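Local coordinates for dual specificity protein phosphatase 15 (Homo sapiens, PDB 1YZ4) that removes phosphate from tyrosine, serine and threonine side chains of proteins, its catalytic domain being the part crystallised here, at residues K10-L15 / A104-V109; H36-H41 / T52-P57. The protein carries 1 engineered substitution. All blocks are in the same frame, centred on the assembly; numbering follows the deposited sequence.

Contact 1 of 2, residues K10-L15 / A104-V109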
ATOM      1  N   LYS A  10      -1.985   1.633 -10.689  1.00 22.54           N
ATOM      2  CA  LYS A  10      -2.653   2.735 -10.009  1.00 23.41           C
ATOM      3  C   LYS A  10      -3.831   2.160  -9.235  1.00 23.25           C
ATOM      4  O   LYS A  10      -4.697   1.492  -9.805  1.00 24.48           O
ATOM      5  CB  LYS A  10      -3.147   3.759 -11.029  1.00 27.75           C
ATOM      6  CG  LYS A  10      -3.619   5.079 -10.431  1.00 31.18           C
ATOM      7  CD  LYS A  10      -3.995   6.042 -11.543  1.00 35.53           C
ATOM      8  CE  LYS A  10      -4.152   7.461 -11.035  1.00 37.84           C
ATOM      9  NZ  LYS A  10      -4.497   8.404 -12.139  1.00 39.03           N
ATOM     10  N   VAL A  11      -3.846   2.406  -7.931  1.00 21.42           N
ATOM     11  CA  VAL A  11      -4.908   1.908  -7.066  1.00 18.87           C
ATOM     12  C   VAL A  11      -5.897   3.021  -6.773  1.00 17.73           C
ATOM     13  O   VAL A  11      -7.085   2.784  -6.575  1.00 18.24           O
ATOM     14  CB  VAL A  11      -4.340   1.420  -5.724  1.00 16.84           C
ATOM     15  CG1 VAL A  11      -5.422   0.727  -4.929  1.00 10.70           C
ATOM     16  CG2 VAL A  11      -3.154   0.505  -5.965  1.00 14.25           C
ATOM     17  N   LEU A  12      -5.387   4.244  -6.765  1.00 16.51           N
ATOM     18  CA  LEU A  12      -6.189   5.419  -6.475  1.00 15.29           C
ATOM     19  C   LEU A  12      -5.310   6.603  -6.862  1.00 14.70           C
ATOM     20  O   LEU A  12      -4.084   6.489  -6.863  1.00 10.78           O
ATOM     21  CB  LEU A  12      -6.469   5.473  -4.971  1.00 15.55           C
ATOM     22  CG  LEU A  12      -7.856   5.570  -4.343  1.00 17.60           C
ATOM     23  CD1 LEU A  12      -8.778   4.485  -4.866  1.00 16.46           C
ATOM     24  CD2 LEU A  12      -7.693   5.444  -2.830  1.00 12.99           C
ATOM     25  N   PRO A  13      -5.921   7.744  -7.211  1.00 14.41           N
ATOM     26  CA  PRO A  13      -5.107   8.910  -7.577  1.00 13.62           C
ATOM     27  C   PRO A  13      -4.055   9.109  -6.476  1.00 12.79           C
ATOM     28  O   PRO A  13      -4.401   9.208  -5.294  1.00  9.27           O
ATOM     29  CB  PRO A  13      -6.126  10.054  -7.605  1.00 14.56           C
ATOM     30  CG  PRO A  13      -7.411   9.353  -8.022  1.00 14.50           C
ATOM     31  CD  PRO A  13      -7.362   8.065  -7.218  1.00 14.38           C
ATOM     32  N   GLY A  14      -2.783   9.133  -6.864  1.00 13.05           N
ATOM     33  CA  GLY A  14      -1.713   9.310  -5.899  1.00 10.60           C
ATOM     34  C   GLY A  14      -1.259   8.061  -5.149  1.00 14.04           C
ATOM     35  O   GLY A  14      -0.416   8.162  -4.252  1.00 13.33           O
ATOM     36  N   LEU A  15      -1.784   6.887  -5.504  1.00 12.11           N
ATOM     37  CA  LEU A  15      -1.398   5.642  -4.822  1.00 13.55           C
ATOM     38  C   LEU A  15      -1.147   4.477  -5.783  1.00 13.37           C
ATOM     39  O   LEU A  15      -1.977   4.187  -6.643  1.00 17.41           O
ATOM     40  CB  LEU A  15      -2.485   5.247  -3.816  1.00 13.80           C
ATOM     41  CG  LEU A  15      -2.250   3.984  -2.991  1.00 15.25           C
ATOM     42  CD1 LEU A  15      -0.945   4.096  -2.224  1.00 10.64           C
ATOM     43  CD2 LEU A  15      -3.423   3.787  -2.038  1.00 19.89           C
ATOM     44  N   ALA A 104      -5.771  -2.027   3.512  1.00 11.94           N
ATOM     45  CA  ALA A 104      -6.073  -1.429   4.798  1.00  9.24           C
ATOM     46  C   ALA A 104      -6.309   0.072   4.625  1.00 13.51           C
ATOM     47  O   ALA A 104      -7.209   0.644   5.235  1.00 12.38           O
ATOM     48  CB  ALA A 104      -4.925  -1.673   5.751  1.00 11.86           C
ATOM     49  N   TYR A 105      -5.498   0.709   3.786  1.00 13.22           N
ATOM     50  CA  TYR A 105      -5.639   2.137   3.542  1.00 11.41           C
ATOM     51  C   TYR A 105      -6.979   2.472   2.897  1.00 12.51           C
ATOM     52  O   TYR A 105      -7.700   3.360   3.348  1.00  8.82           O
ATOM     53  CB  TYR A 105      -4.542   2.641   2.614  1.00 10.31           C
ATOM     54  CG  TYR A 105      -4.675   4.118   2.348  1.00 15.88           C
ATOM     55  CD1 TYR A 105      -4.348   5.051   3.333  1.00 13.42           C
ATOM     56  CD2 TYR A 105      -5.173   4.591   1.130  1.00 15.42           C
ATOM     57  CE1 TYR A 105      -4.513   6.416   3.117  1.00 13.20           C
ATOM     58  CE2 TYR A 105      -5.342   5.962   0.907  1.00 15.53           C
ATOM     59  CZ  TYR A 105      -5.007   6.863   1.909  1.00 13.29           C
ATOM     60  OH  TYR A 105      -5.162   8.213   1.708  1.00 18.55           O
ATOM     61  N   VAL A 106      -7.288   1.765   1.814  1.00 15.33           N
ATOM     62  CA  VAL A 106      -8.526   1.990   1.088  1.00 14.13           C
ATOM     63  C   VAL A 106      -9.734   1.671   1.960  1.00 15.39           C
ATOM     64  O   VAL A 106     -10.779   2.305   1.838  1.00 17.71           O
ATOM     65  CB  VAL A 106      -8.555   1.151  -0.204  1.00 12.69           C
ATOM     66  CG1 VAL A 106      -9.874   1.366  -0.949  1.00 11.65           C
ATOM     67  CG2 VAL A 106      -7.376   1.557  -1.091  1.00  9.77           C
ATOM     68  N   MET A 107      -9.594   0.694   2.848  1.00 15.35           N
ATOM     69  CA  MET A 107     -10.698   0.361   3.737  1.00 16.04           C
ATOM     70  C   MET A 107     -11.025   1.570   4.611  1.00 15.76           C
ATOM     71  O   MET A 107     -12.190   1.946   4.740  1.00 15.83           O
ATOM     72  CB  MET A 107     -10.337  -0.828   4.633  1.00 15.44           C
ATOM     73  CG  MET A 107     -10.405  -2.180   3.945  1.00 12.72           C
ATOM     74  SD  MET A 107      -9.615  -3.490   4.904  1.00 16.93           S
ATOM     75  CE  MET A 107     -10.827  -3.748   6.183  1.00 17.89           C
ATOM     76  N   THR A 108      -9.998   2.193   5.190  1.00 15.46           N
ATOM     77  CA  THR A 108     -10.237   3.338   6.061  1.00 15.33           C
ATOM     78  C   THR A 108     -10.782   4.575   5.347  1.00 16.58           C
ATOM     79  O   THR A 108     -11.671   5.241   5.885  1.00 16.81           O
ATOM     80  CB  THR A 108      -8.973   3.753   6.883  1.00 16.64           C
ATOM     81  OG1 THR A 108      -8.406   4.946   6.334  1.00 23.46           O
ATOM     82  CG2 THR A 108      -7.938   2.654   6.892  1.00  8.23           C
ATOM     83  N   VAL A 109     -10.285   4.887   4.149  1.00 13.11           N
ATOM     84  CA  VAL A 109     -10.788   6.070   3.444  1.00 15.68           C
ATOM     85  C   VAL A 109     -12.137   5.871   2.756  1.00 14.39           C
ATOM     86  O   VAL A 109     -12.795   6.845   2.411  1.00 14.76           O
ATOM     87  CB  VAL A 109      -9.782   6.623   2.387  1.00 12.00           C
ATOM     88  CG1 VAL A 109      -8.500   7.042   3.068  1.00 11.71           C
ATOM     89  CG2 VAL A 109      -9.521   5.592   1.305  1.00 13.72           C
TER
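The carbonyl oxygen of Leu15 is gripped by two amides, firmly by Val11 N at 2.9 Å and weakly by Leu12 N at 3.4 Å. Two residues thus face one, a classic beta bulge. The chain reverses through a type II turn, closed by Leu15 N to Leu12 O at 2.7 Å, with Gly14 supplying the positive phi (82°). Bulge and turn together present Val11, Leu12 and Leu15 to the helical residues 104-109. There the contact is wholly apolar. The side chains of Leu15 and Tyr105 overlap while running opposite ways; Leu15 has CG anti to the backbone N (chi1 -179°), which carries its CD2 to within 3.7 Å of Tyr105 CD2, oblique to the ring. Leu12 CD2 instead approaches the ring edge, 4.4 Å from Tyr105 CE2, and Leu12 CD2 also lies 4.3 Å from Val106 CG2. Val11 CG1 lies 4.4 Å from Val106 CG2. Beyond the apolar part of the ring, the Tyr105 hydroxyl is tied by hydrogen bonds to His78 and Arg81 of helix 70-82. In the protein tyrosine phosphatase fold, this is where the helix that follows the signature loop packs against an antiparallel hairpin at one margin of the central sheet.

Contact 2 of 2, residues H36-H41 / T52-P57; sequences HIISIH and TYLRIP. With BOG (octyl beta-D-glucopyranoside), chain C.
The Tyr53 ring receives Ser39 OG at its edge and in its plane, 3.7 Å from CD2, while Ile37 CD1 comes in obliquely, 4.0 Å from CE2; Ser39 OG also makes a weak hydrogen bond to His90 NE2. Strands 36-40 and 52-56 run parallel at one margin of the central sheet of the phosphatase fold. Tyr53 has CG anti to its carbonyl carbon (chi1 -70°), which lays the ring against the flank of Ile37; its hydroxyl is hydrogen-bonded to the amide of Leu48. On the opposite face the His36 imidazole is oblique to its neighbour, with CD2 3.6 Å from Thr52 CB. Beyond that pair this face turns aliphatic. Ile38 CG1 lies beside Leu54 CB and Ile38 CG2 against Ile56 CG1, with helix 70-82 covering Ile38 and Leu54 through Phe76. Farther along, Ile40 CG2 meets Ile56 CG2 at 4.0 Å. Four backbone hydrogen bonds stitch the strands, the shortest from Ile56 N to Ser39 O at 2.8 Å, with an N-H...O angle of 162°. Past it the pairing slackens: His41, the residue that follows, gives Ile56 O a weak bond from N, 3.1 Å and bent to 122°. His41 CE1 lies 3.5 Å from C6 of octyl glucoside, oblique to the ring.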
ATOM      1  N   HIS A  36       6.822   9.354  -2.944  1.00 16.78           N
ATOM      2  CA  HIS A  36       6.900   8.590  -1.705  1.00 14.06           C
ATOM      3  C   HIS A  36       6.800   7.102  -1.968  1.00 12.67           C
ATOM      4  O   HIS A  36       6.093   6.660  -2.871  1.00 16.43           O
ATOM      5  CB  HIS A  36       5.786   9.015  -0.750  1.00 13.57           C
ATOM      6  CG  HIS A  36       5.910  10.426  -0.275  1.00 17.62           C
ATOM      7  ND1 HIS A  36       5.689  11.511  -1.097  1.00 15.75           N
ATOM      8  CD2 HIS A  36       6.266  10.933   0.930  1.00 18.50           C
ATOM      9  CE1 HIS A  36       5.906  12.623  -0.419  1.00 19.11           C
ATOM     10  NE2 HIS A  36       6.259  12.300   0.813  1.00 19.26           N
ATOM     11  N   ILE A  37       7.502   6.330  -1.155  1.00 10.05           N
ATOM     12  CA  ILE A  37       7.509   4.891  -1.302  1.00  9.55           C
ATOM     13  C   ILE A  37       7.556   4.225   0.054  1.00 11.66           C
ATOM     14  O   ILE A  37       8.223   4.696   0.977  1.00 13.22           O
ATOM     15  CB  ILE A  37       8.755   4.398  -2.087  1.00 10.17           C
ATOM     16  CG1 ILE A  37       8.733   4.927  -3.526  1.00  7.26           C
ATOM     17  CG2 ILE A  37       8.817   2.861  -2.059  1.00  5.91           C
ATOM     18  CD1 ILE A  37      10.000   4.544  -4.340  1.00  5.46           C
ATOM     19  N   ILE A  38       6.824   3.130   0.172  1.00 11.20           N
ATOM     20  CA  ILE A  38       6.830   2.355   1.389  1.00  9.05           C
ATOM     21  C   ILE A  38       7.444   1.047   0.936  1.00 11.91           C
ATOM     22  O   ILE A  38       6.903   0.379   0.056  1.00 11.74           O
ATOM     23  CB  ILE A  38       5.413   2.083   1.918  1.00 10.24           C
ATOM     24  CG1 ILE A  38       4.754   3.392   2.365  1.00  5.01           C
ATOM     25  CG2 ILE A  38       5.474   1.077   3.075  1.00  4.85           C
ATOM     26  CD1 ILE A  38       3.406   3.181   3.042  1.00  9.33           C
ATOM     27  N   SER A  39       8.599   0.707   1.494  1.00 11.15           N
ATOM     28  CA  SER A  39       9.253  -0.537   1.140  1.00 11.33           C
ATOM     29  C   SER A  39       9.013  -1.565   2.239  1.00 12.74           C
ATOM     30  O   SER A  39       9.399  -1.363   3.396  1.00 16.11           O
ATOM     31  CB  SER A  39      10.754  -0.321   0.956  1.00  9.94           C
ATOM     32  OG  SER A  39      11.000   0.573  -0.110  1.00 16.58           O
ATOM     33  N   ILE A  40       8.355  -2.656   1.871  1.00 10.04           N
ATOM     34  CA  ILE A  40       8.078  -3.738   2.797  1.00 11.71           C
ATOM     35  C   ILE A  40       9.000  -4.865   2.358  1.00 12.93           C
ATOM     36  O   ILE A  40       8.631  -5.705   1.533  1.00 13.46           O
ATOM     37  CB  ILE A  40       6.613  -4.197   2.699  1.00 13.05           C
ATOM     38  CG1 ILE A  40       5.682  -2.985   2.740  1.00 12.25           C
ATOM     39  CG2 ILE A  40       6.278  -5.099   3.868  1.00 11.44           C
ATOM     40  CD1 ILE A  40       4.241  -3.317   2.426  1.00 17.20           C
ATOM     41  N   HIS A  41      10.211  -4.861   2.904  1.00 12.24           N
ATOM     42  CA  HIS A  41      11.220  -5.850   2.556  1.00 16.38           C
ATOM     43  C   HIS A  41      11.975  -6.214   3.824  1.00 17.36           C
ATOM     44  O   HIS A  41      12.174  -5.361   4.683  1.00 20.01           O
ATOM     45  CB  HIS A  41      12.177  -5.238   1.529  1.00 12.05           C
ATOM     46  CG  HIS A  41      13.092  -6.225   0.880  1.00 15.30           C
ATOM     47  ND1 HIS A  41      12.632  -7.352   0.230  1.00 15.74           N
ATOM     48  CD2 HIS A  41      14.439  -6.224   0.725  1.00 11.99           C
ATOM     49  CE1 HIS A  41      13.655  -7.999  -0.301  1.00 14.48           C
ATOM     50  NE2 HIS A  41      14.762  -7.336  -0.016  1.00 18.27           N
ATOM     51  N   THR A  52      10.865  10.069  -0.572  1.00 17.73           N
ATOM     52  CA  THR A  52      10.797   9.859   0.864  1.00 14.91           C
ATOM     53  C   THR A  52      10.372   8.420   1.126  1.00 14.21           C
ATOM     54  O   THR A  52       9.304   7.992   0.698  1.00 14.06           O
ATOM     55  CB  THR A  52       9.800  10.825   1.506  1.00 13.77           C
ATOM     56  OG1 THR A  52      10.136  12.162   1.123  1.00 18.23           O
ATOM     57  CG2 THR A  52       9.851  10.718   3.022  1.00 13.76           C
ATOM     58  N   TYR A  53      11.221   7.676   1.822  1.00 13.12           N
ATOM     59  CA  TYR A  53      10.933   6.281   2.106  1.00 14.49           C
ATOM     60  C   TYR A  53      10.451   5.991   3.509  1.00 15.65           C
ATOM     61  O   TYR A  53      10.738   6.711   4.468  1.00 16.50           O
ATOM     62  CB  TYR A  53      12.173   5.405   1.878  1.00 15.83           C
ATOM     63  CG  TYR A  53      12.592   5.224   0.445  1.00 16.45           C
ATOM     64  CD1 TYR A  53      13.203   6.260  -0.256  1.00 12.94           C
ATOM     65  CD2 TYR A  53      12.403   4.004  -0.207  1.00 16.16           C
ATOM     66  CE1 TYR A  53      13.623   6.090  -1.568  1.00 17.18           C
ATOM     67  CE2 TYR A  53      12.819   3.819  -1.529  1.00 16.23           C
ATOM     68  CZ  TYR A  53      13.427   4.868  -2.202  1.00 16.23           C
ATOM     69  OH  TYR A  53      13.830   4.715  -3.504  1.00 12.47           O
ATOM     70  N   LEU A  54       9.721   4.894   3.604  1.00 17.15           N
ATOM     71  CA  LEU A  54       9.225   4.401   4.865  1.00 20.01           C
ATOM     72  C   LEU A  54       9.609   2.930   4.764  1.00 21.58           C
ATOM     73  O   LEU A  54       9.150   2.221   3.860  1.00 22.53           O
ATOM     74  CB  LEU A  54       7.707   4.560   4.959  1.00 21.75           C
ATOM     75  CG  LEU A  54       7.161   4.287   6.361  1.00 24.56           C
ATOM     76  CD1 LEU A  54       7.747   5.311   7.321  1.00 26.91           C
ATOM     77  CD2 LEU A  54       5.639   4.353   6.363  1.00 24.76           C
ATOM     78  N   ARG A  55      10.481   2.481   5.658  1.00 19.97           N
ATOM     79  CA  ARG A  55      10.917   1.092   5.647  1.00 18.33           C
ATOM     80  C   ARG A  55      10.125   0.233   6.622  1.00 17.58           C
ATOM     81  O   ARG A  55      10.007   0.555   7.805  1.00 15.42           O
ATOM     82  CB  ARG A  55      12.410   1.001   5.966  1.00 16.76           C
ATOM     83  CG  ARG A  55      13.322   1.314   4.786  1.00 17.85           C
ATOM     84  CD  ARG A  55      14.777   1.463   5.238  1.00 20.44           C
ATOM     85  NE  ARG A  55      15.706   1.608   4.119  1.00 16.00           N
ATOM     86  CZ  ARG A  55      16.980   1.971   4.249  1.00 19.19           C
ATOM     87  NH1 ARG A  55      17.478   2.233   5.453  1.00 15.22           N
ATOM     88  NH2 ARG A  55      17.763   2.058   3.177  1.00 13.91           N
ATOM     89  N   ILE A  56       9.576  -0.857   6.097  1.00 17.33           N
ATOM     90  CA  ILE A  56       8.790  -1.807   6.873  1.00 18.92           C
ATOM     91  C   ILE A  56       9.416  -3.186   6.638  1.00 20.88           C
ATOM     92  O   ILE A  56       9.113  -3.857   5.652  1.00 15.49           O
ATOM     93  CB  ILE A  56       7.318  -1.817   6.405  1.00 19.99           C
ATOM     94  CG1 ILE A  56       6.712  -0.417   6.563  1.00 22.56           C
ATOM     95  CG2 ILE A  56       6.518  -2.832   7.215  1.00 19.96           C
ATOM     96  CD1 ILE A  56       6.670   0.110   8.013  1.00 18.04           C
ATOM     97  N   PRO A  57      10.301  -3.618   7.552  1.00 22.96           N
ATOM     98  CA  PRO A  57      11.019  -4.897   7.506  1.00 25.00           C
ATOM     99  C   PRO A  57      10.157  -6.084   7.889  1.00 25.61           C
ATOM    100  O   PRO A  57      10.260  -6.597   8.998  1.00 28.47           O
ATOM    101  CB  PRO A  57      12.150  -4.675   8.499  1.00 25.61           C
ATOM    102  CG  PRO A  57      11.439  -3.906   9.584  1.00 25.88           C
ATOM    103  CD  PRO A  57      10.608  -2.894   8.801  1.00 23.74           C
TER
HETATM  104  C1  BOG C 210      13.113 -13.466  -2.279  1.00 27.47           C
HETATM  105  O1  BOG C 210      13.751 -14.638  -2.798  1.00 29.83           O
HETATM  106  C2  BOG C 210      11.672 -13.827  -1.817  1.00 27.23           C
HETATM  107  O2  BOG C 210      10.919 -14.312  -2.912  1.00 26.05           O
HETATM  108  C3  BOG C 210      10.996 -12.578  -1.242  1.00 26.29           C
HETATM  109  O3  BOG C 210       9.692 -12.896  -0.799  1.00 27.45           O
HETATM  110  C4  BOG C 210      11.830 -12.083  -0.066  1.00 25.10           C
HETATM  111  O4  BOG C 210      11.223 -10.928   0.480  1.00 22.66           O
HETATM  112  C5  BOG C 210      13.270 -11.750  -0.548  1.00 24.63           C
HETATM  113  O5  BOG C 210      13.855 -12.941  -1.136  1.00 27.52           O
HETATM  114  C6  BOG C 210      14.132 -11.291   0.627  1.00 24.73           C
HETATM  115  O6  BOG C 210      15.478 -11.106   0.220  1.00 28.54           O
HETATM  116  C1' BOG C 210      14.906 -14.400  -3.617  1.00 27.60           C
HETATM  117  C2' BOG C 210      14.752 -15.313  -4.814  1.00 28.32           C
HETATM  118  C3' BOG C 210      13.803 -14.672  -5.805  1.00 30.12           C
HETATM  119  C4' BOG C 210      13.553 -15.522  -7.037  1.00 28.47           C
HETATM  120  C5' BOG C 210      12.595 -14.829  -8.012  1.00 29.85           C
HETATM  121  C6' BOG C 210      11.345 -14.277  -7.337  1.00 29.13           C
HETATM  122  C7' BOG C 210      10.451 -13.599  -8.343  1.00 27.82           C
HETATM  123  C8' BOG C 210       9.223 -13.048  -7.670  1.00 23.51           C

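One five-stranded mixed sheet carries both contacts, and they flank the strand that leads to the predicted active-site position. Contact 1 sits at the margin formed by strand 9-12, contact 2 at the opposite one, where 52-56 is outermost; their centres are 16 Å apart and their nearest atoms about 7 Å. Contact 2 is nested along the chain inside the loop that contact 1 closes. Between them runs strand 87-91, which ends at Ser91, the engineered position of the predicted phosphocysteine nucleophile. Helix 97-110 links the two regions, touching Ile40 near its start and packing on the hairpin near its end. Contact 2 thus adjoins that position, Ile40 and Ser91 side chains being about 4 Å apart, whereas contact 1 is packing farther off, the side chain of Val11 about 11 Å away.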